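Local coordinates for protein octenoyl-CoA reductase/carboxylase (Streptomyces sp., PDB 4A0S) that probably catalyses the NADPH-dependent reductive carboxylation of 2-octenoyl-CoA, providing an extender unit for polyketide biosynthesis in the cinnabaramide pathway, at residues 268-273 against 300-305; 246-251 against 264-269. All coordinates share one frame; numbering follows the deposited sequence.

Interaction 1 of 2, residues 268-273 against 300-305. With NAP (NADP nicotinamide-adenine-dinucleotide phosphate), chain F.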
loop_
_atom_site.group_PDB
_atom_site.type_symbol
_atom_site.label_atom_id
_atom_site.label_comp_id
_atom_site.label_asym_id
_atom_site.label_seq_id
_atom_site.Cartn_x
_atom_site.Cartn_y
_atom_site.Cartn_z
ATOM N N LEU A 268 -7.021 24.324 -16.155
ATOM C CA LEU A 268 -5.583 24.413 -16.331
ATOM C C LEU A 268 -5.216 23.594 -17.540
ATOM O O LEU A 268 -5.341 22.365 -17.555
ATOM C CB LEU A 268 -4.826 23.923 -15.102
ATOM C CG LEU A 268 -5.185 24.640 -13.800
ATOM C CD1 LEU A 268 -4.363 24.034 -12.689
ATOM C CD2 LEU A 268 -4.980 26.159 -13.897
ATOM N N VAL A 269 -4.802 24.305 -18.576
ATOM C CA VAL A 269 -4.564 23.694 -19.850
ATOM C C VAL A 269 -3.231 24.150 -20.385
ATOM O O VAL A 269 -2.889 25.336 -20.325
ATOM C CB VAL A 269 -5.675 24.057 -20.848
ATOM C CG1 VAL A 269 -5.496 23.284 -22.133
ATOM C CG2 VAL A 269 -7.029 23.777 -20.221
ATOM N N ILE A 270 -2.473 23.178 -20.874
ATOM C CA ILE A 270 -1.209 23.437 -21.542
ATOM C C ILE A 270 -1.364 22.993 -22.988
ATOM O O ILE A 270 -1.643 21.827 -23.252
ATOM C CB ILE A 270 -0.027 22.674 -20.874
ATOM C CG1 ILE A 270 0.256 23.212 -19.468
ATOM C CG2 ILE A 270 1.229 22.760 -21.718
ATOM C CD1 ILE A 270 1.265 22.366 -18.665
ATOM N N ASN A 271 -1.208 23.921 -23.927
ATOM C CA ASN A 271 -1.145 23.518 -25.319
ATOM C C ASN A 271 0.280 23.051 -25.596
ATOM O O ASN A 271 1.233 23.770 -25.317
ATOM C CB ASN A 271 -1.554 24.658 -26.253
ATOM C CG ASN A 271 -1.733 24.191 -27.680
ATOM O OD1 ASN A 271 -0.813 23.617 -28.281
ATOM N ND2 ASN A 271 -2.931 24.410 -28.236
ATOM N N ARG A 272 0.440 21.849 -26.136
ATOM C CA ARG A 272 1.789 21.326 -26.331
ATOM C C ARG A 272 2.631 22.045 -27.396
ATOM O O ARG A 272 3.830 21.830 -27.472
ATOM C CB ARG A 272 1.787 19.810 -26.521
ATOM C CG ARG A 272 1.154 19.333 -27.813
ATOM C CD ARG A 272 1.773 18.013 -28.232
ATOM N NE ARG A 272 1.298 16.911 -27.411
ATOM C CZ ARG A 272 1.700 15.648 -27.540
ATOM N NH1 ARG A 272 2.597 15.318 -28.464
ATOM N NH2 ARG A 272 1.192 14.709 -26.749
ATOM N N ALA A 273 2.007 22.904 -28.202
ATOM C CA ALA A 273 2.749 23.817 -29.085
ATOM C C ALA A 273 3.378 24.970 -28.291
ATOM O O ALA A 273 4.459 25.461 -28.629
ATOM C CB ALA A 273 1.840 24.358 -30.157
ATOM N N VAL A 300 3.935 24.123 -12.529
ATOM C CA VAL A 300 4.138 24.919 -11.304
ATOM C C VAL A 300 3.361 26.248 -11.367
ATOM O O VAL A 300 2.679 26.608 -10.407
ATOM C CB VAL A 300 5.650 25.175 -10.997
ATOM C CG1 VAL A 300 5.826 26.098 -9.780
ATOM C CG2 VAL A 300 6.412 23.862 -10.753
ATOM N N GLU A 301 3.451 26.941 -12.511
ATOM C CA GLU A 301 2.766 28.220 -12.744
ATOM C C GLU A 301 1.265 28.073 -12.641
ATOM O O GLU A 301 0.600 28.894 -12.013
ATOM C CB GLU A 301 3.041 28.777 -14.150
ATOM C CG GLU A 301 4.481 29.011 -14.544
ATOM C CD GLU A 301 4.604 29.780 -15.860
ATOM O OE1 GLU A 301 4.014 30.878 -15.970
ATOM O OE2 GLU A 301 5.294 29.290 -16.784
ATOM N N LYS A 302 0.736 27.038 -13.295
ATOM C CA LYS A 302 -0.703 26.843 -13.384
ATOM C C LYS A 302 -1.298 26.217 -12.149
ATOM O O LYS A 302 -2.360 26.641 -11.684
ATOM C CB LYS A 302 -1.059 26.006 -14.610
ATOM C CG LYS A 302 -0.673 26.684 -15.882
ATOM C CD LYS A 302 -1.057 25.874 -17.090
ATOM C CE LYS A 302 -0.605 26.601 -18.353
ATOM N NZ LYS A 302 -1.231 27.950 -18.501
ATOM N N ALA A 303 -0.617 25.199 -11.629
ATOM C CA ALA A 303 -1.184 24.350 -10.593
ATOM C C ALA A 303 -0.489 24.523 -9.253
ATOM O O ALA A 303 -0.961 24.022 -8.250
ATOM C CB ALA A 303 -1.129 22.892 -11.026
ATOM N N GLY A 304 0.649 25.202 -9.245
ATOM C CA GLY A 304 1.352 25.490 -7.999
ATOM C C GLY A 304 2.504 24.562 -7.679
ATOM O O GLY A 304 3.402 24.925 -6.930
ATOM N N ARG A 305 2.487 23.361 -8.249
ATOM C CA ARG A 305 3.566 22.398 -8.050
ATOM C C ARG A 305 3.771 21.558 -9.291
ATOM O O ARG A 305 2.928 21.536 -10.173
ATOM C CB ARG A 305 3.244 21.440 -6.887
ATOM C CG ARG A 305 2.893 22.114 -5.582
ATOM C CD ARG A 305 2.696 21.090 -4.464
ATOM N NE ARG A 305 1.882 19.945 -4.866
ATOM C CZ ARG A 305 0.575 19.841 -4.663
ATOM N NH1 ARG A 305 -0.099 20.822 -4.088
ATOM N NH2 ARG A 305 -0.066 18.752 -5.062
HETATM P PA NAP F . -8.220 9.078 -28.157
HETATM O O1A NAP F . -9.720 9.278 -27.721
HETATM O O2A NAP F . -7.926 9.183 -29.623
HETATM O O5B NAP F . -7.419 10.161 -27.412
HETATM C C5B NAP F . -6.012 10.107 -27.526
HETATM C C4B NAP F . -5.503 11.520 -27.295
HETATM O O4B NAP F . -4.073 11.430 -27.366
HETATM C C3B NAP F . -5.956 12.516 -28.384
HETATM O O3B NAP F . -6.820 13.428 -27.737
HETATM C C2B NAP F . -4.696 13.293 -28.735
HETATM O O2B NAP F . -4.507 14.421 -27.883
HETATM C C1B NAP F . -3.593 12.335 -28.459
HETATM N N9A NAP F . -3.394 11.501 -29.671
HETATM C C8A NAP F . -4.294 11.088 -30.578
HETATM N N7A NAP F . -3.706 10.315 -31.500
HETATM C C5A NAP F . -2.427 10.250 -31.156
HETATM C C6A NAP F . -1.346 9.632 -31.733
HETATM N N6A NAP F . -1.511 8.901 -32.834
HETATM N N1A NAP F . -0.167 9.755 -31.143
HETATM C C2A NAP F . -0.018 10.453 -30.021
HETATM N N3A NAP F . -1.020 11.084 -29.449
HETATM C C4A NAP F . -2.231 10.986 -30.005
HETATM O O3 NAP F . -7.668 7.670 -27.631
HETATM P PN NAP F . -7.837 7.160 -26.117
HETATM O O1N NAP F . -9.155 6.312 -26.200
HETATM O O2N NAP F . -7.748 8.252 -25.082
HETATM O O5D NAP F . -6.592 6.163 -26.094
HETATM C C5D NAP F . -5.314 6.792 -26.062
HETATM C C4D NAP F . -4.321 5.665 -26.008
HETATM O O4D NAP F . -4.646 4.890 -24.802
HETATM C C3D NAP F . -4.456 4.683 -27.173
HETATM O O3D NAP F . -3.086 4.346 -27.477
HETATM C C2D NAP F . -5.199 3.504 -26.584
HETATM O O2D NAP F . -4.866 2.269 -27.261
HETATM C C1D NAP F . -4.551 3.496 -25.213
HETATM N N1N NAP F . -5.527 2.945 -24.303
HETATM C C2N NAP F . -5.096 1.944 -23.460
HETATM C C3N NAP F . -6.033 1.443 -22.601
HETATM C C7N NAP F . -5.571 0.358 -21.707
HETATM O O7N NAP F . -4.388 0.008 -21.660
HETATM N N7N NAP F . -6.551 -0.188 -21.039
HETATM C C4N NAP F . -7.351 1.909 -22.565
HETATM C C5N NAP F . -7.792 2.923 -23.396
HETATM C C6N NAP F . -6.860 3.452 -24.274
HETATM P P2B NAP F . -3.461 15.518 -28.424
HETATM O O1X NAP F . -3.943 16.720 -27.436
HETATM O O2X NAP F . -1.947 15.084 -28.085
HETATM O O3X NAP F . -3.850 15.627 -29.879
HETATM O O HOH W 1 -4.463 27.225 -18.388
#

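Interaction 2 of 2, residues 246-251 against 264-269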
loop_
_atom_site.group_PDB
_atom_site.type_symbol
_atom_site.label_atom_id
_atom_site.label_comp_id
_atom_site.label_asym_id
_atom_site.label_seq_id
_atom_site.Cartn_x
_atom_site.Cartn_y
_atom_site.Cartn_z
ATOM N N GLY A 246 -8.556 16.536 -6.946
ATOM C CA GLY A 246 -7.260 16.756 -7.546
ATOM C C GLY A 246 -7.301 17.943 -8.486
ATOM O O GLY A 246 -8.351 18.562 -8.701
ATOM N N ILE A 247 -6.146 18.261 -9.042
ATOM C CA ILE A 247 -6.010 19.440 -9.874
ATOM C C ILE A 247 -5.500 18.923 -11.209
ATOM O O ILE A 247 -4.327 18.569 -11.319
ATOM C CB ILE A 247 -5.046 20.454 -9.254
ATOM C CG1 ILE A 247 -5.624 21.004 -7.941
ATOM C CG2 ILE A 247 -4.802 21.600 -10.207
ATOM C CD1 ILE A 247 -4.584 21.352 -6.896
ATOM N N PRO A 248 -6.394 18.825 -12.208
ATOM C CA PRO A 248 -5.919 18.288 -13.473
ATOM C C PRO A 248 -5.240 19.376 -14.270
ATOM O O PRO A 248 -5.690 20.520 -14.258
ATOM C CB PRO A 248 -7.206 17.848 -14.163
ATOM C CG PRO A 248 -8.229 18.837 -13.688
ATOM C CD PRO A 248 -7.821 19.213 -12.267
ATOM N N VAL A 249 -4.137 19.048 -14.924
ATOM C CA VAL A 249 -3.602 19.950 -15.919
ATOM C C VAL A 249 -3.632 19.219 -17.253
ATOM O O VAL A 249 -2.956 18.215 -17.450
ATOM C CB VAL A 249 -2.203 20.488 -15.563
ATOM C CG1 VAL A 249 -1.757 21.493 -16.592
ATOM C CG2 VAL A 249 -2.229 21.153 -14.200
ATOM N N ALA A 250 -4.466 19.723 -18.153
ATOM C CA ALA A 250 -4.661 19.088 -19.426
ATOM C C ALA A 250 -3.546 19.507 -20.349
ATOM O O ALA A 250 -3.212 20.682 -20.424
ATOM C CB ALA A 250 -6.010 19.491 -20.005
ATOM N N VAL A 251 -2.974 18.542 -21.057
ATOM C CA VAL A 251 -2.109 18.856 -22.174
ATOM C C VAL A 251 -2.864 18.491 -23.429
ATOM O O VAL A 251 -3.265 17.342 -23.614
ATOM C CB VAL A 251 -0.763 18.130 -22.118
ATOM C CG1 VAL A 251 0.168 18.680 -23.200
ATOM C CG2 VAL A 251 -0.151 18.279 -20.751
ATOM N N LEU A 264 -15.035 20.033 -19.778
ATOM C CA LEU A 264 -14.997 19.054 -18.699
ATOM C C LEU A 264 -14.540 19.677 -17.375
ATOM O O LEU A 264 -14.383 18.981 -16.368
ATOM C CB LEU A 264 -14.061 17.909 -19.077
ATOM C CG LEU A 264 -14.425 17.133 -20.344
ATOM C CD1 LEU A 264 -13.243 16.275 -20.759
ATOM C CD2 LEU A 264 -15.635 16.272 -20.137
ATOM N N GLY A 265 -14.317 20.982 -17.368
ATOM C CA GLY A 265 -13.950 21.656 -16.134
ATOM C C GLY A 265 -12.475 21.580 -15.804
ATOM O O GLY A 265 -12.062 21.894 -14.673
ATOM N N CYS A 266 -11.670 21.166 -16.781
ATOM C CA CYS A 266 -10.231 21.314 -16.651
ATOM C C CYS A 266 -9.842 22.705 -17.108
ATOM O O CYS A 266 -9.756 22.960 -18.319
ATOM C CB CYS A 266 -9.512 20.301 -17.519
ATOM S SG CYS A 266 -7.773 20.277 -17.143
ATOM N N ASP A 267 -9.619 23.617 -16.162
ATOM C CA ASP A 267 -9.317 24.989 -16.543
ATOM C C ASP A 267 -7.829 25.284 -16.592
ATOM O O ASP A 267 -7.427 26.373 -17.020
ATOM C CB ASP A 267 -10.035 25.996 -15.645
ATOM C CG ASP A 267 -9.391 26.127 -14.305
ATOM O OD1 ASP A 267 -9.310 25.107 -13.596
ATOM O OD2 ASP A 267 -8.966 27.261 -13.964
ATOM N N LEU A 268 -7.021 24.324 -16.155
ATOM C CA LEU A 268 -5.583 24.413 -16.331
ATOM C C LEU A 268 -5.216 23.594 -17.540
ATOM O O LEU A 268 -5.341 22.365 -17.555
ATOM C CB LEU A 268 -4.826 23.923 -15.102
ATOM C CG LEU A 268 -5.185 24.640 -13.800
ATOM C CD1 LEU A 268 -4.363 24.034 -12.689
ATOM C CD2 LEU A 268 -4.980 26.159 -13.897
ATOM N N VAL A 269 -4.802 24.305 -18.576
ATOM C CA VAL A 269 -4.564 23.694 -19.850
ATOM C C VAL A 269 -3.231 24.150 -20.385
ATOM O O VAL A 269 -2.889 25.336 -20.325
ATOM C CB VAL A 269 -5.675 24.057 -20.848
ATOM C CG1 VAL A 269 -5.496 23.284 -22.133
ATOM C CG2 VAL A 269 -7.029 23.777 -20.221
HETATM O O HOH W 2 -7.898 22.103 -13.864
#

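Interaction 1 of 2, residues 268-273 against 300-305
Leu268 and Lys302 mark the nearest backbone approach, their CA atoms 6.2 Å apart, where the chain entering strand 269-271 passes the last turn of helix 285-303. No hydrogen bond joins the segments directly, so side chains and one water carry the contact. With CG anti to its carbonyl carbon (chi1 -57°), Leu268 sends both methyls to the helix end. CD1 lies 3.4 Å from the backbone O of Lys302, and the same methyl packs 3.8 Å from Ala303 CB. If an alanine stood here, both methyls would be missing, which would probably open a gap between the strand and Ala303 and leave the Lys302 carbonyl without its apolar cover. Lys302 runs past Leu268 in the opposite direction, extended until it bends at chi4 (-60°). Its closest atom to the strand is CE, 3.3 Å from Val269 O, while the aliphatic chain crosses Ile270, CE to CG1 being 3.7 Å. The ammonium reaches the strand through water 1, which accepts a hydrogen bond of 2.9 Å from Val269 N and a weak one from Lys302 NZ. At the strand's C-terminal end, Asn271 takes the N-cap position of the short, weakly bonded helix 272-275. Its OD1 receives Ala273 N in the carbonyl plane at 2.9 Å (N-H...O 161°), which holds the amide's rotation. The next residue, Arg272, meets NADP: phosphate oxygen O2X sits over one face of the guanidinium, 3.4 Å from NH2, while Lys257 and Ser253 hydrogen-bond the same cofactor. A strand flanked by the helix of the following crossover, with a phosphate-facing arginine just past its C-terminal end, is characteristic of the Rossmann domain of the medium-chain dehydrogenase/reductase family, here with NADP bound.

Interaction 2 of 2, residues 246-251 against 264-269
Ala250 and Val269 pair in the parallel sheet of the Rossmann domain, as neighbouring strands of a beta-alpha-beta unit whose connecting helix is 255-263. They form a parallel bridge with CA atoms 4.6 Å apart. The bond that sets this register runs from Ala250 N to Leu268 O, 2.8 Å long and nearly straight (161° at the hydrogen), with the donor tilted 18° from the carbonyl plane. The same oxygen also takes a CA-H...O contact from Val249 CA at 3.4 Å, so two neighbouring residues of strand 247-252 address one acceptor, and Val269 CA makes a similar contact with Ala250 O. Before the strand pairing begins, Gly265 ends the helix in a Schellman motif, its positive phi turning the chain back toward the sheet. Cys266 then points at strand 247-252, and its thiol, anti to the backbone N (chi1 -170°), comes up against Ala250, SG to CB 3.5 Å. Pro248 meets the same sulfur with its ring, CG to SG 3.8 Å. Helix 255-263 covers this face through Val261, which touches both Ala250 and Val269. Leu268 works on the other face: its side chain crosses that of Ile247 obliquely, CD1 3.5 Å from Ile247 CG2, and also reaches Val249, 3.9 Å from that residue's CG2. One leucine methyl is thus lodged against branches of two strand residues. Further along, Val251 touches NADP, which places the strand beside the cofactor. Where the two segments diverge, a water takes over from direct bonding: water 2 donates to Pro248 O at 2.7 Å and accepts a weak hydrogen bond from Leu268 N.

Interactions 1 and 2 share Leu268 and Val269, and their centres lie 8 Å apart. Leu268 joins them physically, wedged between the helix end of 300-305 and the strand of 246-251. Ile270 continues the sheet pairing of interaction 2 into interaction 1: its N is 2.6 Å from Ala250 O, a probable hydrogen bond. Val249 packs at the same junction, its CG2 3.8 Å from Ala303 CB, so helix 285-303 rests on both neighbouring strands. The cofactor lies near both contacts: Arg272 of interaction 1 faces its phosphate, while the Ala250 side chain of interaction 2 is about 8 Å from NADP.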